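Local coordinates for protein Endonuclease/exonuclease/phosphatase (Beutenbergia cavernae DSM 12333, PDB 4RUW) that is of undefined function but belongs to the endonuclease/exonuclease/phosphatase family, with a DNase I-like domain followed by an Ig-like domain, at residues L209-D212 against Q213-Q216; N251-M254 against Q255-I258; Y283-E287 against S288-D292. One frame throughout, in Å; residues are numbered along the deposited sequence.

Contact 1 (L209-D212 against Q213-Q216); sequences LVED and QKEQ
Glu211 and Lys214 lie side by side one helical turn apart and point the same way. In the lysine, a bend at chi3 (60°) brings its NZ to the carboxylate. NZ of Lys214 then donates to OE1 of Glu211 at 3.1 Å, on the syn side and 18° out of the carboxylate plane. Gln250 bonds to both members of this salt bridge: its OE1 accepts a hydrogen bond from Lys214 NZ, and its NE2 donates to Glu211 OE2.

Gln213 crosses Val210 at an angle, with its amide OE1 3.7 Å from Val210 CG2. Its NE2 leads away to the carbonyls of Ser202 and Asn237. Gln216 runs extended past the Asp212 carbonyl, with its CG 3.1 Å from Asp212 O, and its NE2 reaches Pro167 O and Ser202 OG.

The backbone is ordinary alpha-helix, part of the crossover between strands 192-200 and 230-233. Asp212 OD1 and Glu215 OE1 stand 4.4 Å apart as like charges. One water donates to both, at 2.7 Å to Asp212 OD1 and 2.8 Å to Glu215 OE1. Asn168, Asn170 and the Tyr171 amide also donate to Asp212. This supply of donors probably keeps the buried aspartate ionised beside a second acid.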
ATOM      1  N   LEU A 209       8.396   2.262  18.544  1.00 14.09           N
ATOM      2  CA  LEU A 209       7.829   2.777  17.302  1.00 13.80           C
ATOM      3  C   LEU A 209       7.180   1.668  16.469  1.00 13.06           C
ATOM      4  O   LEU A 209       6.137   1.882  15.853  1.00 13.38           O
ATOM      5  CB  LEU A 209       8.876   3.547  16.495  1.00 14.25           C
ATOM      6  CG  LEU A 209       9.103   4.973  17.005  1.00 15.00           C
ATOM      7  CD1 LEU A 209      10.382   5.554  16.426  1.00 16.44           C
ATOM      8  CD2 LEU A 209       7.894   5.858  16.683  1.00 16.07           C
ATOM      9  N   VAL A 210       7.782   0.482  16.442  1.00 13.13           N
ATOM     10  CA  VAL A 210       7.152  -0.640  15.740  1.00 13.10           C
ATOM     11  C   VAL A 210       5.834  -1.049  16.419  1.00 13.20           C
ATOM     12  O   VAL A 210       4.844  -1.368  15.748  1.00 13.40           O
ATOM     13  CB  VAL A 210       8.121  -1.839  15.600  1.00 14.29           C
ATOM     14  CG1 VAL A 210       7.388  -3.086  15.107  1.00 15.72           C
ATOM     15  CG2 VAL A 210       9.269  -1.476  14.665  1.00 15.59           C
ATOM     16  N   GLU A 211       5.802  -1.018  17.750  1.00 13.83           N
ATOM     17  CA  GLU A 211       4.541  -1.265  18.445  1.00 13.58           C
ATOM     18  C   GLU A 211       3.489  -0.222  18.064  1.00 12.74           C
ATOM     19  O   GLU A 211       2.314  -0.544  17.910  1.00 13.52           O
ATOM     20  CB  GLU A 211       4.741  -1.330  19.960  1.00 15.79           C
ATOM     21  CG  GLU A 211       5.615  -2.501  20.414  1.00 17.81           C
ATOM     22  CD  GLU A 211       5.099  -3.867  19.948  0.60 19.86           C
ATOM     23  OE1 GLU A 211       3.871  -4.052  19.808  0.61 20.00           O
ATOM     24  OE2 GLU A 211       5.930  -4.772  19.723  0.47 22.06           O
ATOM     25  N   ASP A 212       3.913   1.023  17.878  1.00 12.35           N
ATOM     26  CA  ASP A 212       2.991   2.038  17.386  1.00 11.85           C
ATOM     27  C   ASP A 212       2.554   1.766  15.946  1.00 12.16           C
ATOM     28  O   ASP A 212       1.375   1.928  15.640  1.00 12.58           O
ATOM     29  CB  ASP A 212       3.574   3.446  17.516  1.00 13.41           C
ATOM     30  CG  ASP A 212       3.585   3.939  18.950  1.00 14.26           C
ATOM     31  OD1 ASP A 212       2.837   3.378  19.786  1.00 15.34           O
ATOM     32  OD2 ASP A 212       4.333   4.893  19.234  1.00 14.67           O
ATOM     33  N   GLN A 213       3.476   1.364  15.062  1.00 11.88           N
ATOM     34  CA  GLN A 213       3.087   0.992  13.700  1.00 11.54           C
ATOM     35  C   GLN A 213       1.961  -0.028  13.729  1.00 12.07           C
ATOM     36  O   GLN A 213       0.980   0.091  12.989  1.00 12.26           O
ATOM     37  CB  GLN A 213       4.258   0.387  12.931  1.00 12.60           C
ATOM     38  CG  GLN A 213       5.381   1.338  12.585  1.00 12.88           C
ATOM     39  CD  GLN A 213       6.427   0.652  11.736  1.00 11.99           C
ATOM     40  OE1 GLN A 213       6.808  -0.484  12.016  1.00 13.14           O
ATOM     41  NE2 GLN A 213       6.883   1.326  10.680  1.00 13.25           N
ATOM     42  N   LYS A 214       2.097  -1.035  14.588  1.00 11.84           N
ATOM     43  CA  LYS A 214       1.075  -2.074  14.692  1.00 12.16           C
ATOM     44  C   LYS A 214      -0.271  -1.517  15.136  1.00 11.76           C
ATOM     45  O   LYS A 214      -1.317  -1.855  14.569  1.00 12.63           O
ATOM     46  CB  LYS A 214       1.532  -3.171  15.653  1.00 12.85           C
ATOM     47  CG  LYS A 214       2.630  -4.048  15.076  1.00 14.18           C
ATOM     48  CD  LYS A 214       3.372  -4.819  16.152  1.00 18.48           C
ATOM     49  CE  LYS A 214       2.460  -5.722  16.936  1.00 20.68           C
ATOM     50  NZ  LYS A 214       3.218  -6.466  17.988  1.00 19.85           N
ATOM     51  N   GLU A 215      -0.267  -0.667  16.155  1.00 11.94           N
ATOM     52  CA  GLU A 215      -1.530  -0.102  16.622  1.00 12.08           C
ATOM     53  C   GLU A 215      -2.155   0.837  15.595  1.00 11.38           C
ATOM     54  O   GLU A 215      -3.378   0.849  15.408  1.00 12.68           O
ATOM     55  CB  GLU A 215      -1.342   0.610  17.954  1.00 13.57           C
ATOM     56  CG  GLU A 215      -0.949  -0.347  19.075  1.00 16.27           C
ATOM     57  CD  GLU A 215      -1.316   0.174  20.439  0.67 16.83           C
ATOM     58  OE1 GLU A 215      -0.999   1.341  20.735  0.65 18.89           O
ATOM     59  OE2 GLU A 215      -1.937  -0.584  21.210  0.70 15.48           O
ATOM     60  N   GLN A 216      -1.325   1.612  14.908  1.00 11.22           N
ATOM     61  CA  GLN A 216      -1.802   2.486  13.844  1.00 11.49           C
ATOM     62  C   GLN A 216      -2.421   1.665  12.729  1.00 11.26           C
ATOM     63  O   GLN A 216      -3.510   1.977  12.240  1.00 11.47           O
ATOM     64  CB  GLN A 216      -0.642   3.321  13.301  1.00 11.93           C
ATOM     65  CG  GLN A 216      -0.066   4.277  14.319  1.00 12.48           C
ATOM     66  CD  GLN A 216       1.240   4.916  13.882  1.00 12.28           C
ATOM     67  OE1 GLN A 216       1.827   4.575  12.847  1.00 12.84           O
ATOM     68  NE2 GLN A 216       1.701   5.871  14.678  1.00 14.35           N
TER
HETATM   69  O   HOH W   1       0.125   3.783  19.820  1.00 18.85           O

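Contact 2 (N251-M254 against Q255-I258); sequences NNLM and QSWI
Ser256 OG donates to Leu253 O at 2.7 Å, in the carbonyl plane and on a lone pair. A chi1 of 77° sets OG between the backbone N and the carbonyl carbon, where it can turn back to the preceding turn. The same oxygen also accepts the amide of Trp257 at 3.2 Å, again in its plane. Leu253 O is thus gripped by two donors, one from the backbone and one from a hydroxyl.

The other carbonyls of the turn are used in the regular helical way. Asn251 O takes Gln255 N, Asn252 O takes Ser256 N, and Met254 O takes Ile258 N.

The asparagine amides bond beyond the helix. Asn251 ND2 donates to Thr241 O. Asn252 OD1 accepts from the Asp242 amide, and its ND2 donates to Leu347 O. These bonds tie the first turn of helix 251-260 to the loop after strand 230-233 and to the Ig-like domain. This helix lies beside helix 207-222 in the DNase I-like domain. Gln255 and Ile258 face strand 296-300, where they meet Phe299. Gln255 NE2 has a weak bond to Trp239 O.

Further contacts gather at the Trp257 indole. Leu253 CG is anti to the backbone N (chi1 180°), which carries its branch to the ring. Leu253 CG packs 3.8 Å from Trp257 CZ2, and Leu253 CD1 comes to 3.6 Å from Trp257 NE1. Leu253 O lies over one face of the indole, 3.5 Å above the plane and toward the rim. Selenomethionine Met254 runs at an angle to the Trp257 side chain, with its CG 4.2 Å from Trp257 CZ3. Trp257 also makes a cation-pi contact with Arg218.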
ATOM      1  N   ASN A 251       7.084  -6.934  10.537  1.00 13.38           N
ATOM      2  CA  ASN A 251       6.512  -6.749   9.217  1.00 12.31           C
ATOM      3  C   ASN A 251       5.710  -7.937   8.713  1.00 12.06           C
ATOM      4  O   ASN A 251       4.639  -7.755   8.143  1.00 12.36           O
ATOM      5  CB  ASN A 251       7.607  -6.375   8.229  1.00 13.06           C
ATOM      6  CG  ASN A 251       8.257  -5.055   8.574  1.00 13.02           C
ATOM      7  OD1 ASN A 251       7.647  -4.196   9.207  1.00 13.74           O
ATOM      8  ND2 ASN A 251       9.499  -4.881   8.145  1.00 14.17           N
ATOM      9  N   ASN A 252       6.213  -9.156   8.894  1.00 12.57           N
ATOM     10  CA  ASN A 252       5.427 -10.316   8.458  1.00 12.96           C
ATOM     11  C   ASN A 252       4.057 -10.345   9.130  1.00 12.55           C
ATOM     12  O   ASN A 252       3.042 -10.613   8.486  1.00 12.92           O
ATOM     13  CB  ASN A 252       6.161 -11.633   8.711  1.00 13.88           C
ATOM     14  CG  ASN A 252       7.243 -11.896   7.689  1.00 13.63           C
ATOM     15  OD1 ASN A 252       8.321 -11.310   7.754  1.00 14.43           O
ATOM     16  ND2 ASN A 252       6.956 -12.762   6.720  1.00 15.54           N
ATOM     17  N   LEU A 253       4.026 -10.059  10.424  1.00 12.64           N
ATOM     18  CA  LEU A 253       2.778 -10.011  11.161  1.00 12.73           C
ATOM     19  C   LEU A 253       1.831  -8.955  10.569  1.00 12.69           C
ATOM     20  O   LEU A 253       0.676  -9.240  10.255  1.00 12.35           O
ATOM     21  CB  LEU A 253       3.062  -9.726  12.635  1.00 13.65           C
ATOM     22  CG  LEU A 253       1.847  -9.637  13.553  1.00 14.84           C
ATOM     23  CD1 LEU A 253       1.093 -10.961  13.606  1.00 16.79           C
ATOM     24  CD2 LEU A 253       2.281  -9.195  14.944  1.00 16.99           C
HETATM   25  N   MSE A 254       2.325  -7.737  10.382  1.00 12.62           N
HETATM   26  CA  MSE A 254       1.482  -6.679   9.851  1.00 12.41           C
HETATM   27  C   MSE A 254       0.965  -7.006   8.452  1.00 11.98           C
HETATM   28  O   MSE A 254      -0.199  -6.747   8.137  1.00 12.23           O
HETATM   29  CB  MSE A 254       2.229  -5.342   9.881  1.00 12.31           C
HETATM   30  CG  MSE A 254       2.275  -4.725  11.283  1.00 13.33           C
HETATM   31 SE   MSE A 254       3.003  -2.921  11.371  0.60 13.62          SE
HETATM   32  CE  MSE A 254       4.884  -3.376  11.653  1.00 17.18           C
ATOM     33  N   GLN A 255       1.823  -7.570   7.606  1.00 12.41           N
ATOM     34  CA  GLN A 255       1.373  -7.932   6.266  1.00 12.50           C
ATOM     35  C   GLN A 255       0.299  -9.022   6.300  1.00 12.40           C
ATOM     36  O   GLN A 255      -0.614  -9.018   5.473  1.00 13.01           O
ATOM     37  CB  GLN A 255       2.553  -8.326   5.375  1.00 13.70           C
ATOM     38  CG  GLN A 255       3.550  -7.191   5.161  1.00 15.21           C
ATOM     39  CD  GLN A 255       3.108  -6.176   4.116  1.00 14.66           C
ATOM     40  OE1 GLN A 255       2.243  -6.454   3.281  1.00 16.41           O
ATOM     41  NE2 GLN A 255       3.735  -4.999   4.135  1.00 16.15           N
ATOM     42  N   SER A 256       0.384  -9.944   7.257  1.00 12.34           N
ATOM     43  CA  SER A 256      -0.647 -10.964   7.383  1.00 13.05           C
ATOM     44  C   SER A 256      -1.994 -10.323   7.721  1.00 12.55           C
ATOM     45  O   SER A 256      -3.020 -10.753   7.215  1.00 13.15           O
ATOM     46  CB  SER A 256      -0.265 -12.042   8.407  1.00 13.73           C
ATOM     47  OG  SER A 256      -0.430 -11.621   9.755  1.00 13.69           O
ATOM     48  N   TRP A 257      -1.990  -9.282   8.548  1.00 12.14           N
ATOM     49  CA  TRP A 257      -3.233  -8.589   8.890  1.00 12.72           C
ATOM     50  C   TRP A 257      -3.848  -7.932   7.664  1.00 11.95           C
ATOM     51  O   TRP A 257      -5.062  -7.953   7.466  1.00 13.75           O
ATOM     52  CB  TRP A 257      -2.989  -7.498   9.923  1.00 12.82           C
ATOM     53  CG  TRP A 257      -2.515  -7.947  11.257  1.00 13.50           C
ATOM     54  CD1 TRP A 257      -2.493  -9.217  11.752  1.00 13.45           C
ATOM     55  CD2 TRP A 257      -1.975  -7.106  12.278  1.00 13.16           C
ATOM     56  NE1 TRP A 257      -1.978  -9.213  13.033  1.00 14.43           N
ATOM     57  CE2 TRP A 257      -1.655  -7.928  13.375  1.00 13.55           C
ATOM     58  CE3 TRP A 257      -1.749  -5.730  12.377  1.00 14.04           C
ATOM     59  CZ2 TRP A 257      -1.111  -7.417  14.552  1.00 14.90           C
ATOM     60  CZ3 TRP A 257      -1.212  -5.226  13.549  1.00 15.22           C
ATOM     61  CH2 TRP A 257      -0.894  -6.067  14.617  1.00 15.83           C
ATOM     62  N   ILE A 258      -3.011  -7.317   6.842  1.00 12.56           N
ATOM     63  CA  ILE A 258      -3.505  -6.640   5.647  1.00 11.96           C
ATOM     64  C   ILE A 258      -4.129  -7.662   4.691  1.00 12.41           C
ATOM     65  O   ILE A 258      -5.226  -7.456   4.158  1.00 12.99           O
ATOM     66  CB  ILE A 258      -2.382  -5.846   4.939  1.00 12.62           C
ATOM     67  CG1 ILE A 258      -1.804  -4.774   5.872  1.00 12.86           C
ATOM     68  CG2 ILE A 258      -2.905  -5.213   3.675  1.00 13.73           C
ATOM     69  CD1 ILE A 258      -0.515  -4.130   5.356  1.00 13.80           C
TER

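Contact 3 (Y283-E287 against S288-D292); sequences YGRPE and SPHPD
The guanidinium of Arg285 stacks on the imidazole of His290. Their centres are 4.0 Å apart and their planes 21° from parallel. The overlap is offset: NE2 of His290 lies over one guanidinium face, toward its rim. The aliphatic part of the arginine joins in. Its CD sits over the middle of the His290 ring, on the face that the guanidinium stacks on, 3.9 Å from the centroid, as a CH-pi contact. The chain bends at chi3 (67°), which brings the guanidinium over the NE2 side of the ring. CD of Pro289 lies over the opposite ring face, toward the rim.

A salt bridge holds the guanidinium from the side. Arg285 NE and NH2 both donate to the single oxygen OE2 of Glu287, at 2.9 and 2.8 Å. That oxygen lies in the guanidinium plane. NE meets it from above the carboxylate plane, while NH2 comes on the anti side. One edge is gripped and one face stacked, which probably limits rotation of the guanidinium.

This is a surface loop between helix 266-270 and strand 296-300 of the DNase I-like domain. It turns through a cis peptide before Pro289 into a short 3-10 segment, residues 290-292.

The backbone bonds close that turn. His290 N donates to Glu287 O at 3.0 Å, in the carbonyl plane and on a lone pair. Asp292 N donates to Pro289 O. Pro291 packs against the backbone, its CG 3.4 Å from Pro286 O.

Further polar links join the loop to its surroundings. His290 ND1 bonds to Ser282 OG. A water donates to Pro286 O and also bonds to Ser288 OG. Arg401 of the Ig-like domain donates to Ser288 OG and forms a salt bridge with Asp292 OD1.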
ATOM      1  N   TYR A 283      16.965   3.011  -5.436  1.00 13.74           N
ATOM      2  CA  TYR A 283      16.630   2.564  -6.775  1.00 14.26           C
ATOM      3  C   TYR A 283      17.894   2.296  -7.578  1.00 15.20           C
ATOM      4  O   TYR A 283      18.807   3.114  -7.595  1.00 17.40           O
ATOM      5  CB  TYR A 283      15.739   3.580  -7.498  1.00 15.76           C
ATOM      6  CG  TYR A 283      15.143   2.985  -8.753  1.00 16.25           C
ATOM      7  CD1 TYR A 283      14.031   2.149  -8.684  1.00 17.22           C
ATOM      8  CD2 TYR A 283      15.718   3.208  -9.995  1.00 18.12           C
ATOM      9  CE1 TYR A 283      13.496   1.571  -9.816  1.00 18.45           C
ATOM     10  CE2 TYR A 283      15.191   2.632 -11.138  1.00 18.21           C
ATOM     11  CZ  TYR A 283      14.074   1.821 -11.038  1.00 18.80           C
ATOM     12  OH  TYR A 283      13.546   1.239 -12.165  1.00 20.47           O
ATOM     13  N   GLY A 284      17.950   1.137  -8.222  1.00 14.74           N
ATOM     14  CA  GLY A 284      19.085   0.782  -9.051  1.00 16.55           C
ATOM     15  C   GLY A 284      20.233   0.105  -8.326  1.00 16.28           C
ATOM     16  O   GLY A 284      21.246  -0.202  -8.948  1.00 18.96           O
ATOM     17  N   ARG A 285      20.090  -0.124  -7.021  1.00 15.34           N
ATOM     18  CA  ARG A 285      21.129  -0.790  -6.232  1.00 14.65           C
ATOM     19  C   ARG A 285      20.738  -2.234  -5.938  1.00 14.48           C
ATOM     20  O   ARG A 285      19.845  -2.486  -5.139  1.00 14.80           O
ATOM     21  CB  ARG A 285      21.378  -0.041  -4.921  1.00 14.66           C
ATOM     22  CG  ARG A 285      21.839   1.406  -5.087  1.00 15.53           C
ATOM     23  CD  ARG A 285      22.276   2.013  -3.761  1.00 15.39           C
ATOM     24  NE  ARG A 285      23.480   1.356  -3.265  1.00 15.30           N
ATOM     25  CZ  ARG A 285      24.130   1.703  -2.161  1.00 15.72           C
ATOM     26  NH1 ARG A 285      23.706   2.717  -1.420  1.00 16.43           N
ATOM     27  NH2 ARG A 285      25.222   1.037  -1.800  1.00 16.26           N
ATOM     28  N   PRO A 286      21.404  -3.200  -6.590  1.00 15.57           N
ATOM     29  CA  PRO A 286      21.018  -4.599  -6.356  1.00 16.12           C
ATOM     30  C   PRO A 286      21.429  -5.135  -4.984  1.00 15.40           C
ATOM     31  O   PRO A 286      20.864  -6.127  -4.521  1.00 16.78           O
ATOM     32  CB  PRO A 286      21.755  -5.364  -7.467  1.00 18.70           C
ATOM     33  CG  PRO A 286      22.883  -4.477  -7.858  1.00 20.95           C
ATOM     34  CD  PRO A 286      22.395  -3.070  -7.671  1.00 17.66           C
ATOM     35  N   GLU A 287      22.381  -4.483  -4.330  1.00 15.27           N
ATOM     36  CA  GLU A 287      22.903  -4.993  -3.069  1.00 16.35           C
ATOM     37  C   GLU A 287      21.928  -4.769  -1.911  1.00 14.92           C
ATOM     38  O   GLU A 287      21.212  -3.770  -1.866  1.00 14.49           O
ATOM     39  CB  GLU A 287      24.277  -4.378  -2.767  1.00 17.72           C
ATOM     40  CG  GLU A 287      24.267  -2.869  -2.573  1.00 17.70           C
ATOM     41  CD  GLU A 287      24.547  -2.067  -3.840  1.00 17.85           C
ATOM     42  OE1 GLU A 287      24.210  -2.518  -4.958  1.00 18.74           O
ATOM     43  OE2 GLU A 287      25.105  -0.960  -3.707  1.00 19.11           O
ATOM     44  N   SER A 288      21.896  -5.713  -0.980  1.00 15.91           N
ATOM     45  CA  SER A 288      21.010  -5.606   0.173  1.00 15.56           C
ATOM     46  C   SER A 288      21.391  -4.403   1.033  1.00 15.02           C
ATOM     47  O   SER A 288      22.576  -4.074   1.145  1.00 15.50           O
ATOM     48  CB  SER A 288      21.064  -6.892   0.996  1.00 16.50           C
ATOM     49  OG  SER A 288      20.607  -7.986   0.215  1.00 18.08           O
ATOM     50  N   PRO A 289      20.397  -3.752   1.662  1.00 14.45           N
ATOM     51  CA  PRO A 289      18.967  -4.091   1.712  1.00 14.78           C
ATOM     52  C   PRO A 289      18.139  -3.326   0.685  1.00 13.23           C
ATOM     53  O   PRO A 289      16.920  -3.236   0.828  1.00 13.41           O
ATOM     54  CB  PRO A 289      18.572  -3.596   3.099  1.00 17.27           C
ATOM     55  CG  PRO A 289      19.380  -2.343   3.240  1.00 16.80           C
ATOM     56  CD  PRO A 289      20.721  -2.649   2.586  1.00 16.00           C
ATOM     57  N   HIS A 290      18.782  -2.768  -0.328  1.00 13.16           N
ATOM     58  CA  HIS A 290      18.085  -1.825  -1.199  1.00 13.12           C
ATOM     59  C   HIS A 290      16.838  -2.342  -1.918  1.00 12.90           C
ATOM     60  O   HIS A 290      15.819  -1.646  -1.921  1.00 13.06           O
ATOM     61  CB  HIS A 290      19.084  -1.099  -2.092  1.00 13.31           C
ATOM     62  CG  HIS A 290      20.070  -0.328  -1.283  1.00 13.40           C
ATOM     63  ND1 HIS A 290      19.729   0.841  -0.648  1.00 14.61           N
ATOM     64  CD2 HIS A 290      21.330  -0.628  -0.894  1.00 14.39           C
ATOM     65  CE1 HIS A 290      20.768   1.266   0.058  1.00 15.18           C
ATOM     66  NE2 HIS A 290      21.744   0.389  -0.069  1.00 15.34           N
ATOM     67  N   PRO A 291      16.881  -3.571  -2.476  1.00 12.55           N
ATOM     68  CA  PRO A 291      15.664  -4.054  -3.149  1.00 12.62           C
ATOM     69  C   PRO A 291      14.508  -4.319  -2.191  1.00 12.70           C
ATOM     70  O   PRO A 291      13.372  -4.487  -2.647  1.00 13.65           O
ATOM     71  CB  PRO A 291      16.120  -5.358  -3.813  1.00 13.99           C
ATOM     72  CG  PRO A 291      17.600  -5.184  -3.995  1.00 14.00           C
ATOM     73  CD  PRO A 291      18.034  -4.444  -2.763  1.00 13.58           C
ATOM     74  N   ASP A 292      14.786  -4.343  -0.888  1.00 12.35           N
ATOM     75  CA  ASP A 292      13.751  -4.576   0.112  1.00 12.86           C
ATOM     76  C   ASP A 292      13.056  -3.290   0.558  1.00 11.84           C
ATOM     77  O   ASP A 292      12.003  -3.347   1.199  1.00 12.53           O
ATOM     78  CB  ASP A 292      14.343  -5.275   1.336  1.00 13.67           C
ATOM     79  CG  ASP A 292      15.071  -6.543   0.974  1.00 14.03           C
ATOM     80  OD1 ASP A 292      14.468  -7.394   0.283  1.00 14.09           O
ATOM     81  OD2 ASP A 292      16.255  -6.680   1.351  1.00 15.18           O
TER
HETATM   82  O   HOH W   2      20.824  -8.247  -2.754  1.00 18.60           O

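How the contacts relate
Contacts 1 and 2 lie on neighbouring helices, 207-222 and 251-260, with centres 12 Å apart. They touch directly. Met254 CE comes to 3.5 Å from Gln213 OE1, and Trp257 CZ3 lies 3.5 Å from Lys214 O. Leu253 CD2 rests 4.0 Å from Lys214 CE. Contact 3 is a separate surface loop. Its centre is 25 Å from that of contact 1 and 22 Å from that of contact 2, and its nearest atoms are about 8 Å from contact 2. Contacts 2 and 3 both reach the Ig-like domain, through Leu347 and Arg401 respectively. None supplies a ligand to the zinc ion, which is held by His98, Asp100, His107 and His137.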